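Local coordinates for putative invasin (Yersinia pseudotuberculosis IP 31758, PDB 5N40), which is an adhesin of the invasin family that probably attaches the bacterium to host cells through a C-type lectin-like domain carried on immunoglobulin-like domains, at residues 105-119 against 204-218. The protein carries 1 engineered substitution. Numbering follows the deposited sequence.
Sequences PVDLTVLTDNARKNI and AESGDMENTNVTFNV
Val110 lays CG1 over the methyl of Thr212, CG1 to CG2 3.6 Å, while its other methyl rests on the aliphatic part of Glu210. CG1 gets there because it stands anti to the backbone N (chi1 -174°). Between 106-112 and 209-217 no direct backbone hydrogen bonds form: the strands run nearly parallel, 11° apart, but belong to two different sheets, 106-112 at the edge of its own, and waters bridge the gap. One water links Leu108 N to Met209 O, another joins Val110 O to Thr212 OG1. Deeper in, Leu108 CD1 and Val106 CG2 pack toward Ala204, with Met143 beyond. At the far end Val106 N donates to Asp208 OD2 (3.0 Å), from above the carboxylate plane; Ser206 OG reaches the same oxygen from the opposite face, and Lys132 pairs with OD1.

Past the turn at Asp113 and Asn114 the chain switches sheets, and 116-118 pairs in true parallel fashion with 209-217. Thr215 O takes Lys117 N, Lys117 O takes Asn217 N, and Asn217 O takes Ile119 N. On one face the extended Arg116 chain brings its guanidinium side-on to Asn217 OD1, the guanidinium and amide planes 87° apart. Arg116 NE sits on a lone pair of Asn217 OD1 (2.7 Å), NH2 above the carbonyl plane. Asn217 ND2 gives a straight bond to Asn118 OD1 (2.9 Å). Ile119 CG1 meets Phe216 CB on the other side.

Such a first strand, split between the two sheets and ending parallel to the last strand, is seen in many immunoglobulin-like sandwiches, the fold expected here. With both ends of its amide committed, Asn217 should be firmly oriented, and Arg116, also salt-bridged to Asp223, carries the polar network toward the adhesion domain.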
ATOM      1  N   PRO A 105      -6.063  -0.775 -22.428  1.00 14.09           N
ATOM      2  CA  PRO A 105      -6.728  -1.722 -21.530  1.00 13.68           C
ATOM      3  C   PRO A 105      -5.739  -2.779 -21.064  1.00 12.68           C
ATOM      4  O   PRO A 105      -5.013  -3.370 -21.871  1.00 14.54           O
ATOM      5  CB  PRO A 105      -7.839  -2.317 -22.395  1.00 15.40           C
ATOM      6  CG  PRO A 105      -8.145  -1.232 -23.398  1.00 17.90           C
ATOM      7  CD  PRO A 105      -6.818  -0.584 -23.689  1.00 15.78           C
ATOM      8  N   VAL A 106      -5.712  -3.015 -19.750  1.00 12.35           N
ATOM      9  CA  VAL A 106      -4.790  -3.980 -19.162  1.00 13.75           C
ATOM     10  C   VAL A 106      -5.501  -4.832 -18.115  1.00 13.28           C
ATOM     11  O   VAL A 106      -6.548  -4.466 -17.577  1.00 12.29           O
ATOM     12  CB  VAL A 106      -3.564  -3.305 -18.517  1.00 14.24           C
ATOM     13  CG1 VAL A 106      -2.669  -2.696 -19.579  1.00 11.77           C
ATOM     14  CG2 VAL A 106      -4.000  -2.255 -17.494  1.00 15.26           C
ATOM     15  N   ASP A 107      -4.907  -5.993 -17.844  1.00 11.85           N
ATOM     16  CA  ASP A 107      -5.227  -6.801 -16.675  1.00 13.24           C
ATOM     17  C   ASP A 107      -4.090  -6.642 -15.677  1.00 12.21           C
ATOM     18  O   ASP A 107      -2.913  -6.732 -16.051  1.00 12.75           O
ATOM     19  CB  ASP A 107      -5.386  -8.287 -17.013  1.00 15.08           C
ATOM     20  CG  ASP A 107      -6.483  -8.560 -18.021  1.00 16.03           C
ATOM     21  OD1 ASP A 107      -7.589  -7.992 -17.887  1.00 15.54           O
ATOM     22  OD2 ASP A 107      -6.223  -9.368 -18.937  1.00 15.00           O
ATOM     23  N   LEU A 108      -4.439  -6.406 -14.424  1.00 13.25           N
ATOM     24  CA  LEU A 108      -3.455  -6.234 -13.368  1.00 14.75           C
ATOM     25  C   LEU A 108      -3.392  -7.469 -12.483  1.00 14.24           C
ATOM     26  O   LEU A 108      -4.422  -8.021 -12.088  1.00 12.85           O
ATOM     27  CB  LEU A 108      -3.781  -5.020 -12.501  1.00 13.27           C
ATOM     28  CG  LEU A 108      -3.861  -3.658 -13.187  1.00 12.88           C
ATOM     29  CD1 LEU A 108      -4.024  -2.559 -12.145  1.00 16.70           C
ATOM     30  CD2 LEU A 108      -2.653  -3.397 -14.034  1.00 12.11           C
ATOM     31  N   THR A 109      -2.171  -7.884 -12.170  1.00 12.44           N
ATOM     32  CA  THR A 109      -1.906  -8.845 -11.110  1.00 14.22           C
ATOM     33  C   THR A 109      -1.152  -8.128 -10.001  1.00 11.12           C
ATOM     34  O   THR A 109      -0.257  -7.325 -10.278  1.00 11.58           O
ATOM     35  CB  THR A 109      -1.082 -10.026 -11.628  1.00 16.97           C
ATOM     36  OG1 THR A 109      -1.748 -10.624 -12.748  1.00 18.26           O
ATOM     37  CG2 THR A 109      -0.903 -11.070 -10.541  1.00 18.14           C
ATOM     38  N   VAL A 110      -1.503  -8.424  -8.749  1.00 10.32           N
ATOM     39  CA  VAL A 110      -0.874  -7.788  -7.594  1.00 10.76           C
ATOM     40  C   VAL A 110      -0.336  -8.878  -6.682  1.00 13.67           C
ATOM     41  O   VAL A 110      -1.097  -9.733  -6.215  1.00 16.11           O
ATOM     42  CB  VAL A 110      -1.849  -6.877  -6.833  1.00 15.15           C
ATOM     43  CG1 VAL A 110      -1.123  -6.128  -5.724  1.00 15.75           C
ATOM     44  CG2 VAL A 110      -2.498  -5.894  -7.787  1.00 15.11           C
ATOM     45  N   LEU A 111       0.970  -8.830  -6.427  1.00 12.57           N
ATOM     46  CA  LEU A 111       1.686  -9.797  -5.607  1.00 10.81           C
ATOM     47  C   LEU A 111       2.329  -9.080  -4.429  1.00 13.03           C
ATOM     48  O   LEU A 111       2.887  -7.989  -4.584  1.00 17.74           O
ATOM     49  CB  LEU A 111       2.771 -10.504  -6.423  1.00 14.05           C
ATOM     50  CG  LEU A 111       2.310 -11.241  -7.683  1.00 13.41           C
ATOM     51  CD1 LEU A 111       3.481 -11.858  -8.420  1.00 18.19           C
ATOM     52  CD2 LEU A 111       1.277 -12.302  -7.348  1.00 18.08           C
ATOM     53  N   THR A 112       2.266  -9.695  -3.254  1.00 14.06           N
ATOM     54  CA  THR A 112       3.017  -9.219  -2.100  1.00 10.93           C
ATOM     55  C   THR A 112       3.966 -10.317  -1.650  1.00 15.24           C
ATOM     56  O   THR A 112       3.619 -11.502  -1.705  1.00 14.35           O
ATOM     57  CB  THR A 112       2.096  -8.822  -0.946  1.00 14.95           C
ATOM     58  OG1 THR A 112       1.234  -9.917  -0.628  1.00 14.58           O
ATOM     59  CG2 THR A 112       1.260  -7.591  -1.321  1.00 13.97           C
ATOM     60  N   ASP A 113       5.167  -9.932  -1.208  1.00 13.60           N
ATOM     61  CA  ASP A 113       6.129 -10.956  -0.795  1.00 14.57           C
ATOM     62  C   ASP A 113       5.601 -11.736   0.405  1.00 17.09           C
ATOM     63  O   ASP A 113       5.717 -12.967   0.455  1.00 17.69           O
ATOM     64  CB  ASP A 113       7.510 -10.338  -0.521  1.00 13.68           C
ATOM     65  CG  ASP A 113       7.530  -9.366   0.653  1.00 19.49           C
ATOM     66  OD1 ASP A 113       6.531  -8.673   0.914  1.00 14.86           O
ATOM     67  OD2 ASP A 113       8.592  -9.282   1.316  1.00 22.04           O
ATOM     68  N   ASN A 114       5.004 -11.041   1.370  1.00 13.28           N
ATOM     69  CA  ASN A 114       4.190 -11.673   2.402  1.00 13.85           C
ATOM     70  C   ASN A 114       3.090 -10.692   2.759  1.00 17.45           C
ATOM     71  O   ASN A 114       3.363  -9.503   2.953  1.00 17.59           O
ATOM     72  CB  ASN A 114       5.014 -12.044   3.643  1.00 19.79           C
ATOM     73  CG  ASN A 114       4.249 -12.949   4.605  1.00 18.32           C
ATOM     74  OD1 ASN A 114       3.070 -12.730   4.890  1.00 17.31           O
ATOM     75  ND2 ASN A 114       4.924 -13.983   5.098  1.00 30.54           N
ATOM     76  N   ALA A 115       1.858 -11.187   2.849  1.00 14.97           N
ATOM     77  CA  ALA A 115       0.712 -10.303   3.014  1.00 12.80           C
ATOM     78  C   ALA A 115       0.560  -9.788   4.435  1.00 15.17           C
ATOM     79  O   ALA A 115      -0.196  -8.836   4.644  1.00 13.53           O
ATOM     80  CB  ALA A 115      -0.578 -11.011   2.599  1.00 15.00           C
ATOM     81  N   ARG A 116       1.257 -10.383   5.404  1.00 12.91           N
ATOM     82  CA  ARG A 116       1.114 -10.002   6.805  1.00 15.16           C
ATOM     83  C   ARG A 116       2.492  -9.898   7.433  1.00 16.00           C
ATOM     84  O   ARG A 116       3.237 -10.882   7.467  1.00 17.55           O
ATOM     85  CB  ARG A 116       0.257 -11.014   7.569  1.00 14.26           C
ATOM     86  CG  ARG A 116       0.116 -10.682   9.049  1.00 15.11           C
ATOM     87  CD  ARG A 116      -0.753 -11.676   9.782  1.00 16.99           C
ATOM     88  NE  ARG A 116      -0.773 -11.351  11.199  1.00 14.72           N
ATOM     89  CZ  ARG A 116      -1.069 -12.204  12.174  1.00 18.37           C
ATOM     90  NH1 ARG A 116      -1.374 -13.467  11.894  1.00 17.38           N
ATOM     91  NH2 ARG A 116      -1.043 -11.789  13.430  1.00 16.27           N
ATOM     92  N   LYS A 117       2.824  -8.711   7.930  1.00 14.52           N
ATOM     93  CA  LYS A 117       4.080  -8.489   8.625  1.00 11.89           C
ATOM     94  C   LYS A 117       3.785  -7.667   9.873  1.00 10.56           C
ATOM     95  O   LYS A 117       2.624  -7.420  10.215  1.00 13.19           O
ATOM     96  CB  LYS A 117       5.109  -7.808   7.709  1.00 10.99           C
ATOM     97  CG  LYS A 117       5.498  -8.616   6.473  1.00 15.20           C
ATOM     98  CD  LYS A 117       6.715  -7.998   5.771  1.00 13.02           C
ATOM     99  CE  LYS A 117       7.088  -8.755   4.488  1.00 14.20           C
ATOM    100  NZ  LYS A 117       8.351  -8.262   3.837  1.00 17.87           N
ATOM    101  N   ASN A 118       4.843  -7.269  10.570  1.00 12.65           N
ATOM    102  CA  ASN A 118       4.731  -6.479  11.786  1.00 12.50           C
ATOM    103  C   ASN A 118       4.958  -5.008  11.476  1.00 11.72           C
ATOM    104  O   ASN A 118       5.751  -4.657  10.599  1.00 13.11           O
ATOM    105  CB  ASN A 118       5.752  -6.926  12.838  1.00 13.65           C
ATOM    106  CG  ASN A 118       5.668  -8.405  13.143  1.00 13.10           C
ATOM    107  OD1 ASN A 118       4.579  -8.963  13.275  1.00 13.83           O
ATOM    108  ND2 ASN A 118       6.829  -9.057  13.245  1.00 13.82           N
ATOM    109  N   ILE A 119       4.273  -4.144  12.228  1.00 12.71           N
ATOM    110  CA  ILE A 119       4.552  -2.716  12.133  1.00 13.37           C
ATOM    111  C   ILE A 119       6.044  -2.498  12.327  1.00 18.32           C
ATOM    112  O   ILE A 119       6.649  -3.024  13.267  1.00 13.50           O
ATOM    113  CB  ILE A 119       3.718  -1.929  13.159  1.00 14.80           C
ATOM    114  CG1 ILE A 119       2.250  -1.906  12.734  1.00 14.16           C
ATOM    115  CG2 ILE A 119       4.241  -0.494  13.299  1.00 14.49           C
ATOM    116  CD1 ILE A 119       1.312  -1.276  13.756  1.00 17.44           C
ATOM    117  N   ALA A 204      -4.796   1.282 -12.861  1.00 13.67           N
ATOM    118  CA  ALA A 204      -4.089   1.789 -14.023  1.00 11.75           C
ATOM    119  C   ALA A 204      -4.855   2.977 -14.603  1.00 13.31           C
ATOM    120  O   ALA A 204      -6.033   3.182 -14.313  1.00 12.88           O
ATOM    121  CB  ALA A 204      -3.927   0.690 -15.075  1.00 14.57           C
ATOM    122  N   GLU A 205      -4.162   3.775 -15.422  1.00 11.31           N
ATOM    123  CA  GLU A 205      -4.804   4.947 -16.006  1.00 15.16           C
ATOM    124  C   GLU A 205      -5.996   4.570 -16.877  1.00 12.51           C
ATOM    125  O   GLU A 205      -6.866   5.413 -17.121  1.00 14.44           O
ATOM    126  CB  GLU A 205      -3.781   5.769 -16.810  1.00 17.73           C
ATOM    127  CG  GLU A 205      -2.929   4.979 -17.775  1.00 17.13           C
ATOM    128  CD  GLU A 205      -1.906   5.841 -18.498  1.00 22.09           C
ATOM    129  OE1 GLU A 205      -2.201   7.036 -18.750  1.00 18.81           O
ATOM    130  OE2 GLU A 205      -0.805   5.320 -18.796  1.00 14.89           O
ATOM    131  N   SER A 206      -6.083   3.319 -17.320  1.00 11.79           N
ATOM    132  CA  SER A 206      -7.228   2.866 -18.103  1.00 14.09           C
ATOM    133  C   SER A 206      -8.478   2.673 -17.259  1.00 14.38           C
ATOM    134  O   SER A 206      -9.565   2.513 -17.825  1.00 16.09           O
ATOM    135  CB  SER A 206      -6.900   1.544 -18.776  1.00 15.63           C
ATOM    136  OG  SER A 206      -6.577   0.591 -17.779  1.00 13.23           O
ATOM    137  N   GLY A 207      -8.348   2.654 -15.938  1.00 13.29           N
ATOM    138  CA  GLY A 207      -9.440   2.318 -15.052  1.00 14.75           C
ATOM    139  C   GLY A 207      -9.490   0.857 -14.669  1.00 14.34           C
ATOM    140  O   GLY A 207     -10.338   0.469 -13.852  1.00 14.60           O
ATOM    141  N   ASP A 208      -8.628   0.034 -15.252  1.00 12.38           N
ATOM    142  CA  ASP A 208      -8.478  -1.346 -14.819  1.00 13.06           C
ATOM    143  C   ASP A 208      -7.826  -1.382 -13.441  1.00 10.49           C
ATOM    144  O   ASP A 208      -6.923  -0.592 -13.151  1.00 14.27           O
ATOM    145  CB  ASP A 208      -7.647  -2.113 -15.841  1.00 12.48           C
ATOM    146  CG  ASP A 208      -8.358  -2.238 -17.180  1.00 16.15           C
ATOM    147  OD1 ASP A 208      -9.418  -2.895 -17.203  1.00 15.37           O
ATOM    148  OD2 ASP A 208      -7.882  -1.648 -18.185  1.00 13.18           O
ATOM    149  N   MET A 209      -8.314  -2.274 -12.579  1.00 12.14           N
ATOM    150  CA  MET A 209      -7.927  -2.280 -11.172  1.00 11.52           C
ATOM    151  C   MET A 209      -7.795  -3.706 -10.657  1.00 13.90           C
ATOM    152  O   MET A 209      -8.331  -4.656 -11.231  1.00 14.74           O
ATOM    153  CB  MET A 209      -8.952  -1.541 -10.302  1.00 12.96           C
ATOM    154  CG  MET A 209      -9.342  -0.169 -10.811  1.00 18.02           C
ATOM    155  SD  MET A 209     -10.734   0.520  -9.905  1.00 18.55           S
ATOM    156  CE  MET A 209     -12.031  -0.656 -10.221  1.00 20.24           C
ATOM    157  N   GLU A 210      -7.093  -3.834  -9.533  1.00 11.52           N
ATOM    158  CA  GLU A 210      -6.996  -5.094  -8.807  1.00 12.60           C
ATOM    159  C   GLU A 210      -6.643  -4.762  -7.365  1.00 13.60           C
ATOM    160  O   GLU A 210      -5.964  -3.766  -7.108  1.00 12.73           O
ATOM    161  CB  GLU A 210      -5.950  -6.029  -9.429  1.00 15.02           C
ATOM    162  CG  GLU A 210      -5.853  -7.389  -8.759  1.00 15.83           C
ATOM    163  CD  GLU A 210      -7.185  -8.108  -8.720  1.00 17.83           C
ATOM    164  OE1 GLU A 210      -7.982  -7.857  -7.788  1.00 17.92           O
ATOM    165  OE2 GLU A 210      -7.447  -8.907  -9.646  1.00 16.79           O
ATOM    166  N   ASN A 211      -7.119  -5.600  -6.435  1.00 13.10           N
ATOM    167  CA  ASN A 211      -6.965  -5.393  -4.997  1.00 13.69           C
ATOM    168  C   ASN A 211      -5.993  -6.396  -4.390  1.00 14.59           C
ATOM    169  O   ASN A 211      -5.845  -7.520  -4.876  1.00 14.24           O
ATOM    170  CB  ASN A 211      -8.298  -5.553  -4.253  1.00 19.70           C
ATOM    171  CG  ASN A 211      -9.311  -4.493  -4.612  1.00 18.84           C
ATOM    172  OD1 ASN A 211      -8.960  -3.379  -4.977  1.00 24.71           O
ATOM    173  ND2 ASN A 211     -10.588  -4.834  -4.484  1.00 31.28           N
ATOM    174  N   THR A 212      -5.370  -5.990  -3.283  1.00 14.02           N
ATOM    175  CA  THR A 212      -4.609  -6.913  -2.452  1.00 11.91           C
ATOM    176  C   THR A 212      -4.683  -6.430  -1.010  1.00 16.46           C
ATOM    177  O   THR A 212      -4.839  -5.235  -0.752  1.00 14.46           O
ATOM    178  CB  THR A 212      -3.143  -7.025  -2.905  1.00 12.89           C
ATOM    179  OG1 THR A 212      -2.585  -8.269  -2.466  1.00 16.96           O
ATOM    180  CG2 THR A 212      -2.295  -5.865  -2.364  1.00 15.62           C
ATOM    181  N   ASN A 213      -4.563  -7.367  -0.074  1.00 15.29           N
ATOM    182  CA  ASN A 213      -4.622  -7.052   1.344  1.00 14.79           C
ATOM    183  C   ASN A 213      -3.224  -7.025   1.940  1.00 13.36           C
ATOM    184  O   ASN A 213      -2.384  -7.874   1.623  1.00 14.57           O
ATOM    185  CB  ASN A 213      -5.480  -8.069   2.099  1.00 14.23           C
ATOM    186  CG  ASN A 213      -6.949  -7.943   1.780  1.00 16.92           C
ATOM    187  OD1 ASN A 213      -7.442  -6.855   1.489  1.00 18.57           O
ATOM    188  ND2 ASN A 213      -7.661  -9.059   1.831  1.00 18.43           N
ATOM    189  N   VAL A 214      -2.978  -6.038   2.793  1.00 11.78           N
ATOM    190  CA  VAL A 214      -1.758  -5.972   3.584  1.00 15.33           C
ATOM    191  C   VAL A 214      -2.146  -5.811   5.047  1.00 12.26           C
ATOM    192  O   VAL A 214      -3.054  -5.044   5.387  1.00 15.08           O
ATOM    193  CB  VAL A 214      -0.831  -4.829   3.119  1.00 13.00           C
ATOM    194  CG1 VAL A 214      -0.321  -5.113   1.700  1.00 10.05           C
ATOM    195  CG2 VAL A 214      -1.550  -3.483   3.189  1.00 15.31           C
ATOM    196  N   THR A 215      -1.464  -6.553   5.913  1.00 12.36           N
ATOM    197  CA  THR A 215      -1.739  -6.541   7.340  1.00 15.23           C
ATOM    198  C   THR A 215      -0.441  -6.236   8.067  1.00 12.90           C
ATOM    199  O   THR A 215       0.589  -6.847   7.774  1.00 11.80           O
ATOM    200  CB  THR A 215      -2.316  -7.885   7.794  1.00 16.59           C
ATOM    201  OG1 THR A 215      -3.545  -8.127   7.098  1.00 14.72           O
ATOM    202  CG2 THR A 215      -2.570  -7.906   9.301  1.00 15.73           C
ATOM    203  N   PHE A 216      -0.488  -5.283   8.992  1.00 12.07           N
ATOM    204  CA  PHE A 216       0.668  -4.925   9.806  1.00 11.86           C
ATOM    205  C   PHE A 216       0.294  -5.115  11.266  1.00 12.91           C
ATOM    206  O   PHE A 216      -0.585  -4.419  11.788  1.00 13.12           O
ATOM    207  CB  PHE A 216       1.130  -3.492   9.526  1.00 11.84           C
ATOM    208  CG  PHE A 216       1.709  -3.299   8.147  1.00 10.11           C
ATOM    209  CD1 PHE A 216       0.891  -3.021   7.050  1.00 11.32           C
ATOM    210  CD2 PHE A 216       3.069  -3.411   7.936  1.00 12.87           C
ATOM    211  CE1 PHE A 216       1.440  -2.836   5.785  1.00 11.34           C
ATOM    212  CE2 PHE A 216       3.613  -3.245   6.682  1.00 10.81           C
ATOM    213  CZ  PHE A 216       2.796  -2.949   5.599  1.00 10.76           C
ATOM    214  N   ASN A 217       0.965  -6.062  11.915  1.00 12.89           N
ATOM    215  CA  ASN A 217       0.653  -6.414  13.291  1.00 13.48           C
ATOM    216  C   ASN A 217       1.075  -5.321  14.257  1.00 10.81           C
ATOM    217  O   ASN A 217       2.150  -4.734  14.123  1.00 13.27           O
ATOM    218  CB  ASN A 217       1.368  -7.703  13.676  1.00 12.33           C
ATOM    219  CG  ASN A 217       0.959  -8.872  12.831  1.00  9.94           C
ATOM    220  OD1 ASN A 217      -0.220  -9.048  12.522  1.00 14.57           O
ATOM    221  ND2 ASN A 217       1.934  -9.708  12.467  1.00 12.17           N
ATOM    222  N   VAL A 218       0.228  -5.078  15.252  1.00 11.26           N
ATOM    223  CA  VAL A 218       0.528  -4.165  16.352  1.00 11.49           C
ATOM    224  C   VAL A 218       1.066  -4.976  17.528  1.00 14.72           C
ATOM    225  O   VAL A 218       0.606  -6.094  17.793  1.00 14.72           O
ATOM    226  CB  VAL A 218      -0.727  -3.361  16.740  1.00 13.47           C
ATOM    227  CG1 VAL A 218      -1.753  -4.249  17.449  1.00 10.58           C
ATOM    228  CG2 VAL A 218      -0.342  -2.157  17.584  1.00 15.00           C
TER
HETATM  229  O   HOH W   1      -7.235  -5.574 -13.832  1.00 20.28           O
HETATM  230  O   HOH W   2      -5.445 -10.830 -10.379  1.00 22.44           O
HETATM  231  O   HOH W   3      -7.135  -8.309 -12.427  1.00 23.06           O
HETATM  232  O   HOH W   4      -2.948 -10.106  -4.353  1.00 21.50           O
HETATM  233  O   HOH W   5      -1.456  -9.428  -0.415  1.00 16.73           O
HETATM  234  O   HOH W   6      -3.173  -8.958   4.586  1.00 14.75           O